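Local coordinates for ubiquitin-conjugating enzyme-like protein (Leishmania mexicana, PDB 6ZM3) that probably acts as a ubiquitin-conjugating enzyme variant, a non-catalytic E2-like subunit that pairs with an active E2 in ubiquitin chain formation, at residues L64-D69 with L115-L120; P77-L82 with H102-W107; V85-V90 with K122-P127. All coordinates share one frame; numbering follows the deposited sequence. Where two conformers were deposited one is given.

How the interactions relate
All three contacts belong to the ubiquitin-conjugating fold, and they differ mainly in depth. Interaction 1, its centre about 2 Å from that of the chain, is the heart of the core: strand 61-67 meets helix 113-125 through aliphatic groups alone. Interaction 2 lies about 6 Å from it, between centres, and builds on the neighbouring strand of the same sheet, 78-81, but here two aromatic rings pack on a proline and an isoleucine. Interaction 3 uses the later part of helix 113-125, against a loop beyond that strand, about 13 Å from the chain centre; there a single buried leucine gives way to a carboxylate and a water. Phe-81, touching Met-124 and Val-90, links interactions 2 and 3.

Interaction 1: L64-D69 with L115-L120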
loop_
_atom_site.group_PDB
_atom_site.type_symbol
_atom_site.label_atom_id
_atom_site.label_comp_id
_atom_site.label_asym_id
_atom_site.label_seq_id
_atom_site.Cartn_x
_atom_site.Cartn_y
_atom_site.Cartn_z
ATOM N N LEU B 64 0.866 -5.571 -8.173
ATOM C CA LEU B 64 1.601 -6.585 -8.919
ATOM C C LEU B 64 3.019 -6.111 -9.206
ATOM O O LEU B 64 3.296 -4.906 -9.255
ATOM C CB LEU B 64 0.854 -6.829 -10.238
ATOM C CG LEU B 64 -0.585 -7.310 -10.103
ATOM C CD1 LEU B 64 -1.580 -6.141 -10.219
ATOM C CD2 LEU B 64 -0.864 -8.371 -11.187
ATOM N N GLU B 65 3.923 -7.060 -9.448
ATOM C CA GLU B 65 5.233 -6.732 -9.956
ATOM C C GLU B 65 5.346 -7.363 -11.340
ATOM O O GLU B 65 4.836 -8.483 -11.531
ATOM C CB GLU B 65 6.299 -7.362 -9.071
ATOM C CG GLU B 65 7.709 -7.010 -9.498
ATOM C CD GLU B 65 8.694 -7.190 -8.353
ATOM O OE1 GLU B 65 8.986 -6.180 -7.629
ATOM O OE2 GLU B 65 9.143 -8.336 -8.175
ATOM N N ILE B 66 5.971 -6.611 -12.263
ATOM C CA ILE B 66 6.203 -7.047 -13.632
ATOM C C ILE B 66 7.695 -7.024 -13.928
ATOM O O ILE B 66 8.387 -6.018 -13.729
ATOM C CB ILE B 66 5.365 -6.256 -14.659
ATOM C CG1 ILE B 66 3.905 -6.215 -14.200
ATOM C CG2 ILE B 66 5.519 -6.913 -16.043
ATOM C CD1 ILE B 66 2.978 -5.221 -14.902
ATOM N N TYR B 67 8.183 -8.159 -14.432
ATOM C CA TYR B 67 9.554 -8.286 -14.874
ATOM C C TYR B 67 9.562 -8.503 -16.384
ATOM O O TYR B 67 8.963 -9.462 -16.845
ATOM C CB TYR B 67 10.180 -9.507 -14.210
ATOM C CG TYR B 67 11.615 -9.795 -14.563
ATOM C CD1 TYR B 67 12.552 -8.781 -14.669
ATOM C CD2 TYR B 67 12.049 -11.099 -14.758
ATOM C CE1 TYR B 67 13.874 -9.034 -14.964
ATOM C CE2 TYR B 67 13.377 -11.372 -15.058
ATOM C CZ TYR B 67 14.290 -10.339 -15.168
ATOM O OH TYR B 67 15.597 -10.573 -15.462
ATOM N N CYS B 68 10.198 -7.589 -17.129
ATOM C CA CYS B 68 10.457 -7.781 -18.554
ATOM C C CYS B 68 11.921 -8.179 -18.758
ATOM O O CYS B 68 12.831 -7.360 -18.650
ATOM C CB CYS B 68 10.077 -6.537 -19.366
ATOM S SG CYS B 68 8.396 -5.932 -19.104
ATOM N N ASP B 69 12.164 -9.473 -19.025
ATOM C CA ASP B 69 13.527 -9.975 -19.114
ATOM C C ASP B 69 14.120 -9.694 -20.498
ATOM O O ASP B 69 13.519 -8.986 -21.303
ATOM C CB ASP B 69 13.607 -11.447 -18.695
ATOM C CG ASP B 69 12.973 -12.422 -19.673
ATOM O OD1 ASP B 69 12.020 -12.016 -20.431
ATOM O OD2 ASP B 69 13.418 -13.599 -19.653
ATOM N N LEU B 115 -2.357 -4.023 -21.247
ATOM C CA LEU B 115 -3.377 -4.968 -21.698
ATOM C C LEU B 115 -3.356 -6.245 -20.837
ATOM O O LEU B 115 -4.418 -6.769 -20.510
ATOM C CB LEU B 115 -3.210 -5.235 -23.205
ATOM C CG LEU B 115 -4.294 -6.080 -23.895
ATOM C CD1 LEU B 115 -5.708 -5.558 -23.647
ATOM C CD2 LEU B 115 -4.018 -6.159 -25.386
ATOM N N CYS B 116 -2.173 -6.723 -20.445
ATOM C CA CYS B 116 -2.082 -7.884 -19.548
ATOM C C CYS B 116 -2.887 -7.635 -18.280
ATOM O O CYS B 116 -3.673 -8.498 -17.862
ATOM C CB CYS B 116 -0.657 -8.275 -19.143
ATOM S SG CYS B 116 0.398 -8.932 -20.458
ATOM N N LEU B 117 -2.727 -6.436 -17.695
ATOM C CA LEU B 117 -3.465 -6.099 -16.488
ATOM C C LEU B 117 -4.969 -5.949 -16.738
ATOM O O LEU B 117 -5.770 -6.401 -15.905
ATOM C CB LEU B 117 -2.862 -4.855 -15.816
ATOM C CG LEU B 117 -1.415 -4.930 -15.330
ATOM C CD1 LEU B 117 -1.113 -3.744 -14.391
ATOM C CD2 LEU B 117 -1.107 -6.232 -14.595
ATOM N N SER B 118 -5.395 -5.301 -17.852
ATOM C CA SER B 118 -6.815 -5.227 -18.154
ATOM C C SER B 118 -7.402 -6.628 -18.260
ATOM O O SER B 118 -8.524 -6.835 -17.832
ATOM C CB SER B 118 -7.129 -4.424 -19.393
ATOM O OG SER B 118 -7.529 -3.127 -19.012
ATOM N N GLU B 119 -6.620 -7.542 -18.852
ATOM C CA GLU B 119 -7.009 -8.927 -19.089
ATOM C C GLU B 119 -7.034 -9.747 -17.794
ATOM O O GLU B 119 -7.896 -10.624 -17.658
ATOM C CB GLU B 119 -6.179 -9.578 -20.194
ATOM C CG GLU B 119 -6.476 -9.014 -21.593
ATOM C CD GLU B 119 -7.846 -9.363 -22.150
ATOM O OE1 GLU B 119 -8.207 -10.546 -22.064
ATOM O OE2 GLU B 119 -8.587 -8.447 -22.585
ATOM N N LEU B 120 -6.111 -9.480 -16.853
ATOM C CA LEU B 120 -6.244 -10.040 -15.507
ATOM C C LEU B 120 -7.477 -9.497 -14.786
ATOM O O LEU B 120 -8.175 -10.225 -14.068
ATOM C CB LEU B 120 -4.947 -9.804 -14.731
ATOM C CG LEU B 120 -3.800 -10.681 -15.200
ATOM C CD1 LEU B 120 -2.460 -10.209 -14.644
ATOM C CD2 LEU B 120 -4.069 -12.133 -14.784
#
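Leu-64 and Ile-66, on strand residues 64-67, face Leu-117 and Leu-120 on helix residues 115-120, the two short axes running at 141° to each other and 11.7 Å apart at closest approach. Only methyl groups bridge that gap, and no hydrogen bond crosses it. Leu-64 and Leu-117 carry the contact between them: CD2 of Leu-117 lies 4.0 Å from CD2 of Leu-64 and 4.2 Å from CD1 of Ile-66, so a single branch serves both strand residues. The Leu-64 and Leu-117 side chains run alongside in opposite senses, so that they meet flank to flank at their CD2 methyls. A turn further along the helix, Leu-120 brings its CD1 to 4.2 Å from the same CD2 of Leu-64. CD1 of Ile-66 stands anti to its CA (chi2 166°), which carries the methyl out from the strand. This is the helix-on-sheet core of the ubiquitin-conjugating fold: Leu-117 also touches Val-30 and Val-32 of strand 30-34, Leu-120 rests on Ile-49 of strand 44-50, and Leu-64 packs on Ile-79 and Phe-81 of strand 78-81, which a salt bridge from Glu-65 to Arg-80 also joins to strand 61-67.

Interaction 2: P77-L82 with H102-W107; sequences PHIRFL and HVFKHW
Phe-104 and Trp-107 pack their rings against Pro-77 and Ile-79, and the apolar contacts dominate. The CD of Pro-77 is shared by both aromatics, 3.6 Å from CH2 of Trp-107 and 3.9 Å from CE1 of Phe-104; each ring crosses the proline at a slant. Ile-79 meets Phe-104 differently, at the edge and in the plane of the ring, with CG1 3.9 Å from CZ. Its CD1 lies equally near that ring atom, so the far end of the phenyl ring is met by both carbons. Trp-107 gets there with CG anti to its backbone N (chi1 173°), which places the six-membered end of the indole, at CH2, beside the proline CD. Polar chemistry is sparse: the carbonyl O of Pro-77 stands 3.4 Å from CZ of Phe-104, a van der Waals contact, while the indole NE1 hydrogen-bonds outside the pair to the carbonyl O of Pro-73. Pro-73, Pro-76 and Pro-77 belong to the YPxxPP motif familiar from E2 enzymes, and both aromatics also touch Pro-76. The contact thus ties the short helix 102-105 and the residues after it to strand 78-81 and the proline before it, with Ile-66 of strand 61-67 touching Pro-77 and Cys-116 of helix 113-125 touching Ile-79.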
loop_
_atom_site.group_PDB
_atom_site.type_symbol
_atom_site.label_atom_id
_atom_site.label_comp_id
_atom_site.label_asym_id
_atom_site.label_seq_id
_atom_site.Cartn_x
_atom_site.Cartn_y
_atom_site.Cartn_z
ATOM N N PRO B 77 5.798 -11.040 -20.346
ATOM C CA PRO B 77 6.381 -10.532 -19.112
ATOM C C PRO B 77 6.058 -11.512 -17.983
ATOM O O PRO B 77 5.061 -12.240 -18.045
ATOM C CB PRO B 77 5.601 -9.237 -18.847
ATOM C CG PRO B 77 4.288 -9.367 -19.596
ATOM C CD PRO B 77 4.582 -10.316 -20.734
ATOM N N HIS B 78 6.889 -11.494 -16.945
ATOM C CA HIS B 78 6.631 -12.257 -15.728
ATOM C C HIS B 78 5.844 -11.369 -14.781
ATOM O O HIS B 78 6.358 -10.320 -14.401
ATOM C CB HIS B 78 7.963 -12.706 -15.117
ATOM C CG HIS B 78 8.824 -13.424 -16.101
ATOM N ND1 HIS B 78 8.473 -14.649 -16.634
ATOM C CD2 HIS B 78 10.009 -13.098 -16.665
ATOM C CE1 HIS B 78 9.407 -15.052 -17.464
ATOM N NE2 HIS B 78 10.362 -14.118 -17.503
ATOM N N ILE B 79 4.605 -11.771 -14.475
ATOM C CA ILE B 79 3.687 -11.020 -13.637
ATOM C C ILE B 79 3.451 -11.839 -12.364
ATOM O O ILE B 79 3.091 -13.017 -12.433
ATOM C CB ILE B 79 2.379 -10.691 -14.393
ATOM C CG1 ILE B 79 2.642 -10.040 -15.765
ATOM C CG2 ILE B 79 1.400 -9.868 -13.554
ATOM C CD1 ILE B 79 1.405 -9.360 -16.364
ATOM N N ARG B 80 3.652 -11.197 -11.205
ATOM C CA ARG B 80 3.371 -11.791 -9.903
ATOM C C ARG B 80 2.420 -10.848 -9.166
ATOM O O ARG B 80 2.685 -9.641 -9.082
ATOM C CB ARG B 80 4.664 -11.801 -9.084
ATOM C CG ARG B 80 4.795 -12.915 -8.055
ATOM C CD ARG B 80 6.206 -13.036 -7.493
ATOM N NE ARG B 80 6.888 -11.746 -7.344
ATOM C CZ ARG B 80 7.054 -11.081 -6.189
ATOM N NH1 ARG B 80 6.601 -11.584 -5.050
ATOM N NH2 ARG B 80 7.698 -9.921 -6.165
ATOM N N PHE B 81 1.362 -11.399 -8.574
ATOM C CA PHE B 81 0.560 -10.597 -7.664
ATOM C C PHE B 81 1.322 -10.449 -6.349
ATOM O O PHE B 81 1.872 -11.430 -5.832
ATOM C CB PHE B 81 -0.815 -11.215 -7.419
ATOM C CG PHE B 81 -1.866 -10.906 -8.458
ATOM C CD1 PHE B 81 -1.961 -11.678 -9.615
ATOM C CD2 PHE B 81 -2.777 -9.880 -8.267
ATOM C CE1 PHE B 81 -2.938 -11.402 -10.561
ATOM C CE2 PHE B 81 -3.761 -9.622 -9.199
ATOM C CZ PHE B 81 -3.844 -10.399 -10.338
ATOM N N LEU B 82 1.336 -9.223 -5.818
ATOM C CA LEU B 82 1.859 -8.976 -4.479
ATOM C C LEU B 82 0.723 -9.058 -3.469
ATOM O O LEU B 82 0.933 -9.552 -2.357
ATOM C CB LEU B 82 2.519 -7.600 -4.413
ATOM C CG LEU B 82 3.763 -7.411 -5.281
ATOM C CD1 LEU B 82 4.420 -6.073 -4.957
ATOM C CD2 LEU B 82 4.765 -8.536 -5.094
ATOM N N HIS B 102 -4.963 -16.930 -20.498
ATOM C CA HIS B 102 -5.204 -17.008 -21.940
ATOM C C HIS B 102 -4.192 -16.151 -22.716
ATOM O O HIS B 102 -3.600 -16.613 -23.684
ATOM C CB HIS B 102 -6.677 -16.736 -22.295
ATOM C CG HIS B 102 -7.054 -15.291 -22.284
ATOM N ND1 HIS B 102 -7.265 -14.587 -21.109
ATOM C CD2 HIS B 102 -7.251 -14.411 -23.292
ATOM C CE1 HIS B 102 -7.598 -13.349 -21.396
ATOM N NE2 HIS B 102 -7.593 -13.216 -22.733
ATOM N N VAL B 103 -3.916 -14.931 -22.235
ATOM C CA VAL B 103 -3.019 -14.013 -22.915
ATOM C C VAL B 103 -1.625 -14.600 -23.058
ATOM O O VAL B 103 -0.877 -14.263 -23.968
ATOM C CB VAL B 103 -2.944 -12.707 -22.116
ATOM C CG1 VAL B 103 -1.876 -11.780 -22.687
ATOM C CG2 VAL B 103 -4.318 -12.071 -22.056
ATOM N N PHE B 104 -1.222 -15.427 -22.104
ATOM C CA PHE B 104 0.135 -15.938 -22.101
ATOM C C PHE B 104 0.218 -17.256 -22.867
ATOM O O PHE B 104 1.250 -17.545 -23.472
ATOM C CB PHE B 104 0.599 -16.198 -20.668
ATOM C CG PHE B 104 0.976 -14.956 -19.897
ATOM C CD1 PHE B 104 1.178 -13.746 -20.541
ATOM C CD2 PHE B 104 1.176 -15.016 -18.522
ATOM C CE1 PHE B 104 1.519 -12.606 -19.823
ATOM C CE2 PHE B 104 1.531 -13.877 -17.806
ATOM C CZ PHE B 104 1.686 -12.672 -18.457
ATOM N N LYS B 105 -0.833 -18.073 -22.748
ATOM C CA LYS B 105 -0.902 -19.373 -23.407
ATOM C C LYS B 105 -0.752 -19.182 -24.912
ATOM O O LYS B 105 0.027 -19.889 -25.549
ATOM C CB LYS B 105 -2.263 -20.021 -23.125
ATOM C CG LYS B 105 -2.408 -21.481 -23.554
ATOM C CD LYS B 105 -3.860 -21.941 -23.534
ATOM C CE LYS B 105 -4.080 -23.401 -23.202
ATOM N NZ LYS B 105 -3.435 -24.310 -24.177
ATOM N N HIS B 106 -1.509 -18.220 -25.451
ATOM C CA HIS B 106 -1.430 -17.849 -26.860
ATOM C C HIS B 106 -0.814 -16.453 -26.990
ATOM O O HIS B 106 -1.524 -15.495 -27.310
ATOM C CB HIS B 106 -2.827 -17.949 -27.485
ATOM C CG HIS B 106 -3.413 -19.326 -27.420
ATOM N ND1 HIS B 106 -2.786 -20.431 -27.999
ATOM C CD2 HIS B 106 -4.576 -19.776 -26.905
ATOM C CE1 HIS B 106 -3.535 -21.503 -27.822
ATOM N NE2 HIS B 106 -4.645 -21.119 -27.153
ATOM N N TRP B 107 0.502 -16.362 -26.744
ATOM C CA TRP B 107 1.190 -15.079 -26.566
ATOM C C TRP B 107 1.337 -14.397 -27.927
ATOM O O TRP B 107 1.909 -14.982 -28.841
ATOM C CB TRP B 107 2.560 -15.277 -25.891
ATOM C CG TRP B 107 3.404 -14.034 -25.816
ATOM C CD1 TRP B 107 4.615 -13.806 -26.408
ATOM C CD2 TRP B 107 3.087 -12.835 -25.088
ATOM N NE1 TRP B 107 5.065 -12.542 -26.102
ATOM C CE2 TRP B 107 4.138 -11.918 -25.316
ATOM C CE3 TRP B 107 1.997 -12.437 -24.300
ATOM C CZ2 TRP B 107 4.154 -10.650 -24.733
ATOM C CZ3 TRP B 107 2.003 -11.172 -23.743
ATOM C CH2 TRP B 107 3.057 -10.287 -23.982
#

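Interaction 3: V85-V90 with K122-P127; sequences VNLPCV and KEMAQP
Leu-87 presses both its methyl groups against the later part of helix 113-125, and this is the tight part of the contact. CD1 sits 3.8 Å from the carbonyl O of Glu-123 and 4.1 Å from CG of Met-124, while CD2 lies 4.1 Å from CB of Glu-123. The Leu-87 and Glu-123 side chains lie nearly perpendicular to each other. With CG turned away from the backbone N (chi1 -164°), Leu-87 aims its branch at the helix. Met-124 is extended beyond CG and continues inward to Phe-57, Leu-62 and Phe-81. The looser, wetter side begins at Cys-89, whose SG is 4.4 Å from CG of Glu-123. There a water takes a weak hydrogen bond from Cys-89 N (3.1 Å) and gives another to OE1 of Glu-123, where a turn at chi2 (-75°) folds the carboxylate back from an extended course. A type I turn from Leu-87 to Val-90, closed by Val-90 N to Leu-87 O, sets leucine and cysteine on the helix side. Leu-Pro-Cys probably stands where active E2s carry His-Pro-Asn. The chemistry implies a loop seated by a buried leucine, with the Glu-123 carboxylate linked to the Cys-89 N-H by a water through two weak hydrogen bonds.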
loop_
_atom_site.group_PDB
_atom_site.type_symbol
_atom_site.label_atom_id
_atom_site.label_comp_id
_atom_site.label_asym_id
_atom_site.label_seq_id
_atom_site.Cartn_x
_atom_site.Cartn_y
_atom_site.Cartn_z
ATOM N N VAL B 85 -4.597 -13.105 -4.052
ATOM C CA VAL B 85 -5.829 -13.314 -4.802
ATOM C C VAL B 85 -6.109 -14.810 -4.863
ATOM O O VAL B 85 -5.177 -15.623 -4.779
ATOM C CB VAL B 85 -5.749 -12.724 -6.227
ATOM C CG1 VAL B 85 -5.782 -11.199 -6.201
ATOM C CG2 VAL B 85 -4.524 -13.222 -6.995
ATOM N N ASN B 86 -7.404 -15.118 -5.017
ATOM C CA ASN B 86 -7.890 -16.431 -5.433
ATOM C C ASN B 86 -8.453 -16.301 -6.851
ATOM O O ASN B 86 -9.579 -15.823 -7.063
ATOM C CB ASN B 86 -8.947 -16.968 -4.463
ATOM C CG ASN B 86 -9.533 -18.310 -4.870
ATOM O OD1 ASN B 86 -8.901 -19.075 -5.611
ATOM N ND2 ASN B 86 -10.742 -18.594 -4.383
ATOM N N LEU B 87 -7.608 -16.688 -7.805
ATOM C CA LEU B 87 -7.888 -16.607 -9.229
ATOM C C LEU B 87 -7.193 -17.786 -9.895
ATOM O O LEU B 87 -6.051 -18.100 -9.594
ATOM C CB LEU B 87 -7.351 -15.260 -9.748
ATOM C CG LEU B 87 -7.862 -14.818 -11.118
ATOM C CD1 LEU B 87 -9.338 -14.428 -11.035
ATOM C CD2 LEU B 87 -7.012 -13.661 -11.670
ATOM N N PRO B 88 -7.867 -18.508 -10.817
ATOM C CA PRO B 88 -7.318 -19.744 -11.385
ATOM C C PRO B 88 -5.945 -19.607 -12.023
ATOM O O PRO B 88 -5.082 -20.434 -11.764
ATOM C CB PRO B 88 -8.374 -20.194 -12.410
ATOM C CG PRO B 88 -9.640 -19.550 -11.926
ATOM C CD PRO B 88 -9.223 -18.223 -11.304
ATOM N N CYS B 89 -5.705 -18.518 -12.778
ATOM C CA CYS B 89 -4.446 -18.401 -13.489
ATOM C C CYS B 89 -3.316 -17.936 -12.575
ATOM O O CYS B 89 -2.193 -17.747 -13.032
ATOM C CB CYS B 89 -4.578 -17.477 -14.701
ATOM S SG CYS B 89 -5.127 -15.805 -14.253
ATOM N N VAL B 90 -3.619 -17.717 -11.291
ATOM C CA VAL B 90 -2.589 -17.283 -10.349
ATOM C C VAL B 90 -2.197 -18.439 -9.435
ATOM O O VAL B 90 -3.055 -18.982 -8.743
ATOM C CB VAL B 90 -3.108 -16.103 -9.511
ATOM C CG1 VAL B 90 -2.013 -15.616 -8.563
ATOM C CG2 VAL B 90 -3.549 -14.958 -10.417
ATOM N N LYS B 122 -10.309 -8.488 -16.261
ATOM C CA LYS B 122 -11.474 -9.145 -16.836
ATOM C C LYS B 122 -11.610 -10.554 -16.249
ATOM O O LYS B 122 -12.723 -10.966 -15.957
ATOM C CB LYS B 122 -11.340 -9.244 -18.359
ATOM C CG LYS B 122 -11.327 -7.933 -19.141
ATOM C CD LYS B 122 -11.722 -8.130 -20.596
ATOM N N GLU B 123 -10.486 -11.262 -16.026
ATOM C CA GLU B 123 -10.490 -12.609 -15.457
ATOM C C GLU B 123 -11.263 -12.635 -14.145
ATOM O O GLU B 123 -11.841 -13.660 -13.800
ATOM C CB GLU B 123 -9.088 -13.148 -15.150
ATOM C CG GLU B 123 -8.328 -13.701 -16.335
ATOM C CD GLU B 123 -8.758 -15.068 -16.850
ATOM O OE1 GLU B 123 -9.737 -15.642 -16.310
ATOM O OE2 GLU B 123 -8.120 -15.560 -17.798
ATOM N N MET B 124 -11.234 -11.511 -13.409
ATOM C CA MET B 124 -11.888 -11.392 -12.122
ATOM C C MET B 124 -13.394 -11.218 -12.300
ATOM O O MET B 124 -14.158 -11.513 -11.387
ATOM C CB MET B 124 -11.323 -10.187 -11.356
ATOM C CG MET B 124 -9.874 -10.347 -11.002
ATOM S SD MET B 124 -9.146 -8.812 -10.305
ATOM C CE MET B 124 -7.439 -9.331 -10.218
ATOM N N ALA B 125 -13.811 -10.696 -13.460
ATOM C CA ALA B 125 -15.196 -10.311 -13.685
ATOM C C ALA B 125 -15.972 -11.462 -14.337
ATOM O O ALA B 125 -17.180 -11.366 -14.440
ATOM C CB ALA B 125 -15.256 -9.099 -14.591
ATOM N N GLN B 126 -15.256 -12.458 -14.876
ATOM C CA GLN B 126 -15.851 -13.612 -15.547
ATOM C C GLN B 126 -16.948 -14.200 -14.662
ATOM O O GLN B 126 -16.844 -14.182 -13.425
ATOM C CB GLN B 126 -14.814 -14.716 -15.794
ATOM C CG GLN B 126 -13.746 -14.372 -16.823
ATOM C CD GLN B 126 -14.337 -14.261 -18.204
ATOM O OE1 GLN B 126 -14.767 -13.191 -18.624
ATOM N NE2 GLN B 126 -14.397 -15.384 -18.905
ATOM N N PRO B 127 -18.021 -14.783 -15.246
ATOM C CA PRO B 127 -19.099 -15.337 -14.423
ATOM C C PRO B 127 -18.555 -16.412 -13.477
ATOM O O PRO B 127 -19.029 -16.547 -12.353
ATOM C CB PRO B 127 -20.134 -15.837 -15.456
ATOM C CG PRO B 127 -19.778 -15.067 -16.726
ATOM C CD PRO B 127 -18.264 -14.948 -16.692
HETATM O O HOH W 1 -7.958 -17.228 -14.468
#